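Local coordinates for protein aspartate aminotransferase (Rhodobacter sphaeroides, PDB 3NRA) that probably catalyses the pyridoxal 5'-phosphate-dependent transfer of an amino group between L-aspartate and 2-oxoglutarate, giving oxaloacetate and L-glutamate, at residues Ala121-Gly126 against Ala180-Phe185; Lys128-Gln133 against Glu173-Ala178. One frame throughout, in Å; residues are numbered along the deposited sequence.

Interaction 1: Ala121-Gly126 against Ala180-Phe185; sequences ATVARG and ARVFLF
Val-182 reaches across to Thr-122 with both its methyls, each meeting a different part of the residue. Its CG2 comes closest, 3.6 Å from the backbone O of Thr-122, and lies 4.1 Å from Thr-122 CB. CG1 faces the hydroxyl instead, at 4.2 Å from Thr-122 OG1, a loose contact without a bond. The two side chains cross at about a right angle. With CG1 of Val-182 anti to the backbone N (chi1 -178°) and CG2 beside that N, the methyls fork over the threonine. Thr-122 sets its OG1 between its own backbone N and carbonyl carbon (chi1 61°), and from there the hydroxyl hydrogen-bonds to the carbonyl O of Ala-118, back in helix 110-120. Val-123 adds a marginal apolar touch, its CG2 4.5 Å from Val-182 CG2. No hydrogen bond joins the segments, and 101 Å² is buried in all. The site lies in the large alpha/beta domain of the aspartate aminotransferase fold (fold type I), whose seven-stranded mixed sheet includes strand 182-186 as an inner strand between 128-133 and 214-218. The loop between helix 110-120 and strand 128-133 passes over the start of this strand: Val-123 also rests on Val-129, and Thr-122 on Ile-216 and on Ile-271 of helix 269-282. Near the loop's beginning, Ala-121 packs on Phe-8 of the second subunit. Arg-181, next to the valine, turns its end away from the loop. Its NH1 donates to Ala-180 O at 3.0 Å; the acceptor lies nearly in the guanidinium plane, whereas the donor stands well above the carbonyl plane. The same NH1 also bonds to the carbonyl O of Phe-176, so two backbone oxygens hold this end of the guanidinium group.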
ATOM      1  N   ALA B 121     -10.657  -8.051   4.729  1.00 14.78           N
ATOM      2  CA  ALA B 121     -12.064  -7.742   5.078  1.00 14.93           C
ATOM      3  C   ALA B 121     -13.003  -8.974   5.105  1.00 15.20           C
ATOM      4  O   ALA B 121     -14.157  -8.859   5.539  1.00 17.10           O
ATOM      5  CB  ALA B 121     -12.591  -6.715   4.134  1.00 13.67           C
ATOM      6  N   THR B 122     -12.529 -10.139   4.640  1.00 15.26           N
ATOM      7  CA  THR B 122     -13.386 -11.297   4.489  1.00 15.14           C
ATOM      8  C   THR B 122     -12.897 -12.580   5.198  1.00 15.88           C
ATOM      9  O   THR B 122     -13.695 -13.468   5.440  1.00 14.44           O
ATOM     10  CB  THR B 122     -13.654 -11.604   2.996  1.00 15.41           C
ATOM     11  OG1 THR B 122     -12.413 -11.880   2.324  1.00 17.18           O
ATOM     12  CG2 THR B 122     -14.351 -10.431   2.319  1.00 12.57           C
ATOM     13  N   VAL B 123     -11.608 -12.661   5.556  1.00 16.23           N
ATOM     14  CA  VAL B 123     -11.064 -13.868   6.167  1.00 16.68           C
ATOM     15  C   VAL B 123     -10.601 -13.605   7.623  1.00 18.17           C
ATOM     16  O   VAL B 123      -9.754 -12.764   7.880  1.00 18.98           O
ATOM     17  CB  VAL B 123      -9.910 -14.452   5.350  1.00 16.76           C
ATOM     18  CG1 VAL B 123      -9.394 -15.737   6.011  1.00 14.90           C
ATOM     19  CG2 VAL B 123     -10.348 -14.709   3.870  1.00 15.53           C
ATOM     20  N   ALA B 124     -11.223 -14.291   8.557  1.00 19.09           N
ATOM     21  CA  ALA B 124     -10.796 -14.269   9.946  1.00 20.22           C
ATOM     22  C   ALA B 124     -10.048 -15.543  10.260  1.00 20.56           C
ATOM     23  O   ALA B 124     -10.120 -16.523   9.520  1.00 20.22           O
ATOM     24  CB  ALA B 124     -12.011 -14.133  10.873  1.00 20.40           C
ATOM     25  N   ARG B 125      -9.399 -15.542  11.407  1.00 22.11           N
ATOM     26  CA  ARG B 125      -8.636 -16.680  11.876  1.00 23.31           C
ATOM     27  C   ARG B 125      -9.481 -17.983  11.914  1.00 22.97           C
ATOM     28  O   ARG B 125     -10.539 -18.032  12.551  1.00 23.46           O
ATOM     29  CB  ARG B 125      -8.090 -16.351  13.258  1.00 24.77           C
ATOM     30  CG  ARG B 125      -7.407 -17.504  13.965  1.00 30.24           C
ATOM     31  CD  ARG B 125      -6.423 -17.003  15.009  1.00 37.03           C
ATOM     32  NE  ARG B 125      -6.410 -17.856  16.196  1.00 43.53           N
ATOM     33  CZ  ARG B 125      -7.273 -17.765  17.220  1.00 49.05           C
ATOM     34  NH1 ARG B 125      -8.280 -16.865  17.223  1.00 49.29           N
ATOM     35  NH2 ARG B 125      -7.136 -18.590  18.257  1.00 52.92           N
ATOM     36  N   GLY B 126      -9.005 -19.016  11.209  1.00 22.47           N
ATOM     37  CA  GLY B 126      -9.666 -20.324  11.173  1.00 21.69           C
ATOM     38  C   GLY B 126     -10.738 -20.490  10.092  1.00 20.49           C
ATOM     39  O   GLY B 126     -11.257 -21.582   9.905  1.00 20.33           O
ATOM     40  N   ALA B 180     -16.303 -23.493   3.952  1.00 19.92           N
ATOM     41  CA  ALA B 180     -15.720 -22.333   3.268  1.00 18.74           C
ATOM     42  C   ALA B 180     -16.821 -21.317   2.947  1.00 18.47           C
ATOM     43  O   ALA B 180     -17.839 -21.664   2.341  1.00 18.39           O
ATOM     44  CB  ALA B 180     -15.008 -22.760   2.018  1.00 17.59           C
ATOM     45  N   ARG B 181     -16.645 -20.083   3.405  1.00 18.58           N
ATOM     46  CA  ARG B 181     -17.591 -18.996   3.078  1.00 17.89           C
ATOM     47  C   ARG B 181     -16.947 -17.877   2.313  1.00 16.92           C
ATOM     48  O   ARG B 181     -17.604 -16.825   2.052  1.00 16.90           O
ATOM     49  CB  ARG B 181     -18.248 -18.471   4.365  1.00 19.27           C
ATOM     50  CG  ARG B 181     -19.131 -19.520   5.082  1.00 21.56           C
ATOM     51  CD  ARG B 181     -20.425 -19.815   4.266  1.00 22.93           C
ATOM     52  NE  ARG B 181     -21.238 -20.870   4.854  1.00 24.03           N
ATOM     53  CZ  ARG B 181     -21.172 -22.185   4.557  1.00 25.33           C
ATOM     54  NH1 ARG B 181     -20.282 -22.680   3.679  1.00 20.38           N
ATOM     55  NH2 ARG B 181     -22.000 -23.031   5.189  1.00 26.20           N
ATOM     56  N   VAL B 182     -15.703 -18.101   1.863  1.00 15.71           N
ATOM     57  CA  VAL B 182     -15.075 -17.264   0.864  1.00 14.12           C
ATOM     58  C   VAL B 182     -14.464 -18.106  -0.277  1.00 15.14           C
ATOM     59  O   VAL B 182     -13.875 -19.174  -0.027  1.00 16.22           O
ATOM     60  CB  VAL B 182     -13.980 -16.393   1.485  1.00 13.93           C
ATOM     61  CG1 VAL B 182     -13.328 -15.456   0.407  1.00 11.75           C
ATOM     62  CG2 VAL B 182     -14.538 -15.591   2.658  1.00 12.77           C
ATOM     63  N   PHE B 183     -14.580 -17.597  -1.519  1.00 14.93           N
ATOM     64  CA  PHE B 183     -13.887 -18.136  -2.691  1.00 13.45           C
ATOM     65  C   PHE B 183     -13.210 -16.985  -3.454  1.00 13.48           C
ATOM     66  O   PHE B 183     -13.850 -16.013  -3.781  1.00 12.77           O
ATOM     67  CB  PHE B 183     -14.909 -18.832  -3.594  1.00 14.41           C
ATOM     68  CG  PHE B 183     -14.346 -19.319  -4.927  1.00 15.25           C
ATOM     69  CD1 PHE B 183     -13.190 -20.091  -4.979  1.00 13.58           C
ATOM     70  CD2 PHE B 183     -15.047 -19.096  -6.113  1.00 15.42           C
ATOM     71  CE1 PHE B 183     -12.720 -20.582  -6.174  1.00 14.31           C
ATOM     72  CE2 PHE B 183     -14.542 -19.554  -7.328  1.00 15.69           C
ATOM     73  CZ  PHE B 183     -13.377 -20.306  -7.346  1.00 14.56           C
ATOM     74  N   LEU B 184     -11.901 -17.129  -3.715  1.00 13.62           N
ATOM     75  CA  LEU B 184     -11.074 -16.128  -4.386  1.00 13.37           C
ATOM     76  C   LEU B 184     -10.506 -16.787  -5.620  1.00 13.10           C
ATOM     77  O   LEU B 184      -9.978 -17.914  -5.525  1.00 14.23           O
ATOM     78  CB  LEU B 184      -9.930 -15.697  -3.466  1.00 13.21           C
ATOM     79  CG  LEU B 184      -8.755 -14.964  -4.102  1.00 14.69           C
ATOM     80  CD1 LEU B 184      -9.189 -13.605  -4.748  1.00 11.48           C
ATOM     81  CD2 LEU B 184      -7.630 -14.787  -3.082  1.00 11.49           C
ATOM     82  N   PHE B 185     -10.647 -16.128  -6.778  1.00 12.33           N
ATOM     83  CA  PHE B 185     -10.095 -16.630  -8.034  1.00 11.87           C
ATOM     84  C   PHE B 185      -9.793 -15.517  -9.024  1.00 11.90           C
ATOM     85  O   PHE B 185     -10.435 -14.440  -8.990  1.00 11.52           O
ATOM     86  CB  PHE B 185     -11.034 -17.694  -8.662  1.00 12.34           C
ATOM     87  CG  PHE B 185     -12.246 -17.133  -9.360  1.00 12.25           C
ATOM     88  CD1 PHE B 185     -13.263 -16.541  -8.645  1.00 12.91           C
ATOM     89  CD2 PHE B 185     -12.405 -17.291 -10.740  1.00 15.48           C
ATOM     90  CE1 PHE B 185     -14.412 -16.046  -9.288  1.00 15.32           C
ATOM     91  CE2 PHE B 185     -13.534 -16.795 -11.395  1.00 15.41           C
ATOM     92  CZ  PHE B 185     -14.542 -16.171 -10.663  1.00 14.64           C
TER

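Interaction 2: Lys128-Gln133 against Glu173-Ala178; sequences KVAIVQ and EEAFKA
Lys-128 stretches out from the first residue of its strand to hydrogen-bond the carbonyl O of Ala-178, NZ to O 3.0 Å. Its CB points toward the helical segment, and CG lies beside the backbone N, anti to the carbonyl carbon (chi1 -75°). CB and CG serve as a spacer, and the chain runs extended beyond them. CD is the first atom to meet the partner, 3.5 Å from Ala-178 O; CE follows at 3.8 Å from the same oxygen, and NZ completes the approach. The C=O...NZ angle is 150°, with the donor tilted 29° out of the carbonyl plane. In this alpha/beta domain, helix 169-177 lies against the sheet as the link of a beta-alpha-beta crossover from strand 149-154 to strand 182-186, parallel strands that flank 128-133. Two small residues let helix and middle strand come near: Ala-130 CB and Ala-175 CB meet at 4.1 Å, and Ala-175 also touches Val-151. Were Lys-128 cut back to an alanine, the carbonyl O of Ala-178 would probably lose this donor, and a gap would be likely to open where CD and CE now lie against it. Farther round the helix, Lys-177 NZ makes long salt bridges to Glu-174 OE2 (3.6 Å) and Glu-173 OE2 (3.8 Å), while Glu-173 is also paired with Arg-210.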
ATOM      1  N   LYS B 128     -12.346 -21.225   6.602  1.00 17.27           N
ATOM      2  CA  LYS B 128     -12.015 -21.922   5.373  1.00 17.56           C
ATOM      3  C   LYS B 128     -12.206 -21.028   4.120  1.00 15.49           C
ATOM      4  O   LYS B 128     -13.206 -20.339   3.984  1.00 15.69           O
ATOM      5  CB  LYS B 128     -12.821 -23.195   5.260  1.00 18.25           C
ATOM      6  CG  LYS B 128     -12.302 -24.269   6.194  1.00 20.81           C
ATOM      7  CD  LYS B 128     -13.280 -25.385   6.388  1.00 23.95           C
ATOM      8  CE  LYS B 128     -12.719 -26.419   7.346  1.00 26.23           C
ATOM      9  NZ  LYS B 128     -13.771 -27.151   8.026  1.00 28.86           N
ATOM     10  N   VAL B 129     -11.212 -21.021   3.254  1.00 14.62           N
ATOM     11  CA  VAL B 129     -11.239 -20.236   2.035  1.00 13.16           C
ATOM     12  C   VAL B 129     -10.921 -21.127   0.863  1.00 13.50           C
ATOM     13  O   VAL B 129      -9.900 -21.799   0.884  1.00 14.62           O
ATOM     14  CB  VAL B 129     -10.194 -19.089   2.086  1.00 13.25           C
ATOM     15  CG1 VAL B 129     -10.333 -18.197   0.850  1.00 11.23           C
ATOM     16  CG2 VAL B 129     -10.340 -18.279   3.389  1.00 11.91           C
ATOM     17  N   ALA B 130     -11.816 -21.168  -0.137  1.00 12.66           N
ATOM     18  CA  ALA B 130     -11.589 -21.922  -1.384  1.00 12.73           C
ATOM     19  C   ALA B 130     -10.625 -21.150  -2.280  1.00 12.49           C
ATOM     20  O   ALA B 130     -10.866 -19.973  -2.592  1.00 12.28           O
ATOM     21  CB  ALA B 130     -12.913 -22.169  -2.126  1.00 11.62           C
ATOM     22  N   ILE B 131      -9.535 -21.804  -2.665  1.00 12.94           N
ATOM     23  CA  ILE B 131      -8.486 -21.195  -3.514  1.00 13.67           C
ATOM     24  C   ILE B 131      -8.221 -22.162  -4.647  1.00 13.81           C
ATOM     25  O   ILE B 131      -8.137 -23.382  -4.423  1.00 14.34           O
ATOM     26  CB  ILE B 131      -7.178 -20.963  -2.711  1.00 14.35           C
ATOM     27  CG1 ILE B 131      -7.409 -19.920  -1.589  1.00 15.23           C
ATOM     28  CG2 ILE B 131      -5.979 -20.566  -3.636  1.00 12.85           C
ATOM     29  CD1 ILE B 131      -7.754 -18.563  -2.082  1.00 17.30           C
ATOM     30  N   VAL B 132      -8.143 -21.632  -5.865  1.00 13.26           N
ATOM     31  CA  VAL B 132      -7.871 -22.438  -7.048  1.00 13.09           C
ATOM     32  C   VAL B 132      -6.366 -22.770  -7.141  1.00 13.41           C
ATOM     33  O   VAL B 132      -5.528 -21.971  -6.753  1.00 13.24           O
ATOM     34  CB  VAL B 132      -8.305 -21.686  -8.334  1.00 13.34           C
ATOM     35  CG1 VAL B 132      -8.015 -22.546  -9.617  1.00 11.58           C
ATOM     36  CG2 VAL B 132      -9.806 -21.299  -8.255  1.00 13.29           C
ATOM     37  N   GLN B 133      -6.059 -23.967  -7.628  1.00 13.30           N
ATOM     38  CA  GLN B 133      -4.696 -24.396  -7.925  1.00 13.44           C
ATOM     39  C   GLN B 133      -4.633 -24.876  -9.386  1.00 13.33           C
ATOM     40  O   GLN B 133      -5.380 -25.760  -9.770  1.00 13.95           O
ATOM     41  CB  GLN B 133      -4.295 -25.547  -6.985  1.00 13.54           C
ATOM     42  CG  GLN B 133      -4.281 -25.168  -5.523  1.00 13.95           C
ATOM     43  CD  GLN B 133      -3.696 -26.240  -4.656  1.00 14.55           C
ATOM     44  OE1 GLN B 133      -3.991 -27.409  -4.826  1.00 15.90           O
ATOM     45  NE2 GLN B 133      -2.865 -25.845  -3.704  1.00 16.34           N
ATOM     46  N   GLU B 173     -17.963 -26.913  -4.558  1.00 16.40           N
ATOM     47  CA  GLU B 173     -19.113 -27.208  -3.770  1.00 18.31           C
ATOM     48  C   GLU B 173     -18.754 -27.903  -2.480  1.00 18.40           C
ATOM     49  O   GLU B 173     -19.273 -27.549  -1.442  1.00 18.81           O
ATOM     50  CB  GLU B 173     -20.110 -28.064  -4.545  1.00 19.01           C
ATOM     51  CG  GLU B 173     -21.335 -28.389  -3.696  1.00 22.14           C
ATOM     52  CD  GLU B 173     -22.468 -28.999  -4.464  1.00 27.00           C
ATOM     53  OE1 GLU B 173     -22.340 -29.207  -5.703  1.00 24.43           O
ATOM     54  OE2 GLU B 173     -23.495 -29.293  -3.807  1.00 30.88           O
ATOM     55  N   GLU B 174     -17.882 -28.912  -2.563  1.00 19.09           N
ATOM     56  CA  GLU B 174     -17.421 -29.634  -1.380  1.00 19.82           C
ATOM     57  C   GLU B 174     -16.673 -28.713  -0.393  1.00 18.14           C
ATOM     58  O   GLU B 174     -16.854 -28.831   0.819  1.00 18.40           O
ATOM     59  CB  GLU B 174     -16.532 -30.816  -1.776  1.00 21.28           C
ATOM     60  CG  GLU B 174     -17.251 -31.991  -2.508  1.00 26.79           C
ATOM     61  CD  GLU B 174     -18.298 -32.664  -1.670  1.00 34.95           C
ATOM     62  OE1 GLU B 174     -17.984 -33.087  -0.524  1.00 40.33           O
ATOM     63  OE2 GLU B 174     -19.452 -32.783  -2.155  1.00 39.99           O
ATOM     64  N   ALA B 175     -15.884 -27.779  -0.924  1.00 16.28           N
ATOM     65  CA  ALA B 175     -15.261 -26.733  -0.124  1.00 15.51           C
ATOM     66  C   ALA B 175     -16.309 -25.943   0.662  1.00 16.23           C
ATOM     67  O   ALA B 175     -16.160 -25.742   1.846  1.00 15.47           O
ATOM     68  CB  ALA B 175     -14.442 -25.776  -1.025  1.00 14.12           C
ATOM     69  N   PHE B 176     -17.378 -25.519  -0.009  1.00 17.31           N
ATOM     70  CA  PHE B 176     -18.428 -24.771   0.657  1.00 18.05           C
ATOM     71  C   PHE B 176     -19.176 -25.653   1.655  1.00 18.88           C
ATOM     72  O   PHE B 176     -19.512 -25.182   2.724  1.00 19.15           O
ATOM     73  CB  PHE B 176     -19.448 -24.179  -0.347  1.00 18.32           C
ATOM     74  CG  PHE B 176     -18.907 -23.081  -1.241  1.00 17.07           C
ATOM     75  CD1 PHE B 176     -17.900 -22.189  -0.813  1.00 14.89           C
ATOM     76  CD2 PHE B 176     -19.440 -22.909  -2.516  1.00 17.10           C
ATOM     77  CE1 PHE B 176     -17.455 -21.209  -1.622  1.00 15.53           C
ATOM     78  CE2 PHE B 176     -18.989 -21.906  -3.334  1.00 15.93           C
ATOM     79  CZ  PHE B 176     -18.015 -21.037  -2.888  1.00 15.84           C
ATOM     80  N   LYS B 177     -19.445 -26.920   1.305  1.00 20.13           N
ATOM     81  CA  LYS B 177     -20.096 -27.871   2.276  1.00 21.70           C
ATOM     82  C   LYS B 177     -19.242 -28.003   3.535  1.00 21.52           C
ATOM     83  O   LYS B 177     -19.750 -27.993   4.627  1.00 22.17           O
ATOM     84  CB  LYS B 177     -20.324 -29.278   1.673  1.00 22.43           C
ATOM     85  CG  LYS B 177     -21.510 -29.397   0.770  1.00 25.72           C
ATOM     86  CD  LYS B 177     -21.684 -30.840   0.262  1.00 30.56           C
ATOM     87  CE  LYS B 177     -22.974 -30.996  -0.616  1.00 32.45           C
ATOM     88  NZ  LYS B 177     -22.990 -32.259  -1.454  1.00 33.63           N
ATOM     89  N   ALA B 178     -17.928 -28.051   3.351  1.00 21.52           N
ATOM     90  CA  ALA B 178     -16.989 -28.189   4.467  1.00 22.31           C
ATOM     91  C   ALA B 178     -16.909 -26.939   5.371  1.00 22.02           C
ATOM     92  O   ALA B 178     -16.339 -27.008   6.441  1.00 22.07           O
ATOM     93  CB  ALA B 178     -15.627 -28.534   3.949  1.00 22.06           C
TER

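From the N terminus, the chain leaves helix 110-120 through 121-126, the first half of interaction 1, and enters strand 128-133, the first half of interaction 2. It then passes through helix 137-145 and strand 149-154 to helix 169-177, where interaction 2 closes its loop of 39 residues. A short turn later, 180-185 closes the longer loop of interaction 1, so interaction 2 is nested inside it. Their centres are 10 Å apart. Strands 128-133 and 182-186 are neighbours, joined by a probable backbone hydrogen bond from Ala-130 N to Val-182 O (2.9 Å). One contact ties a connecting loop to the sheet, the other a helix.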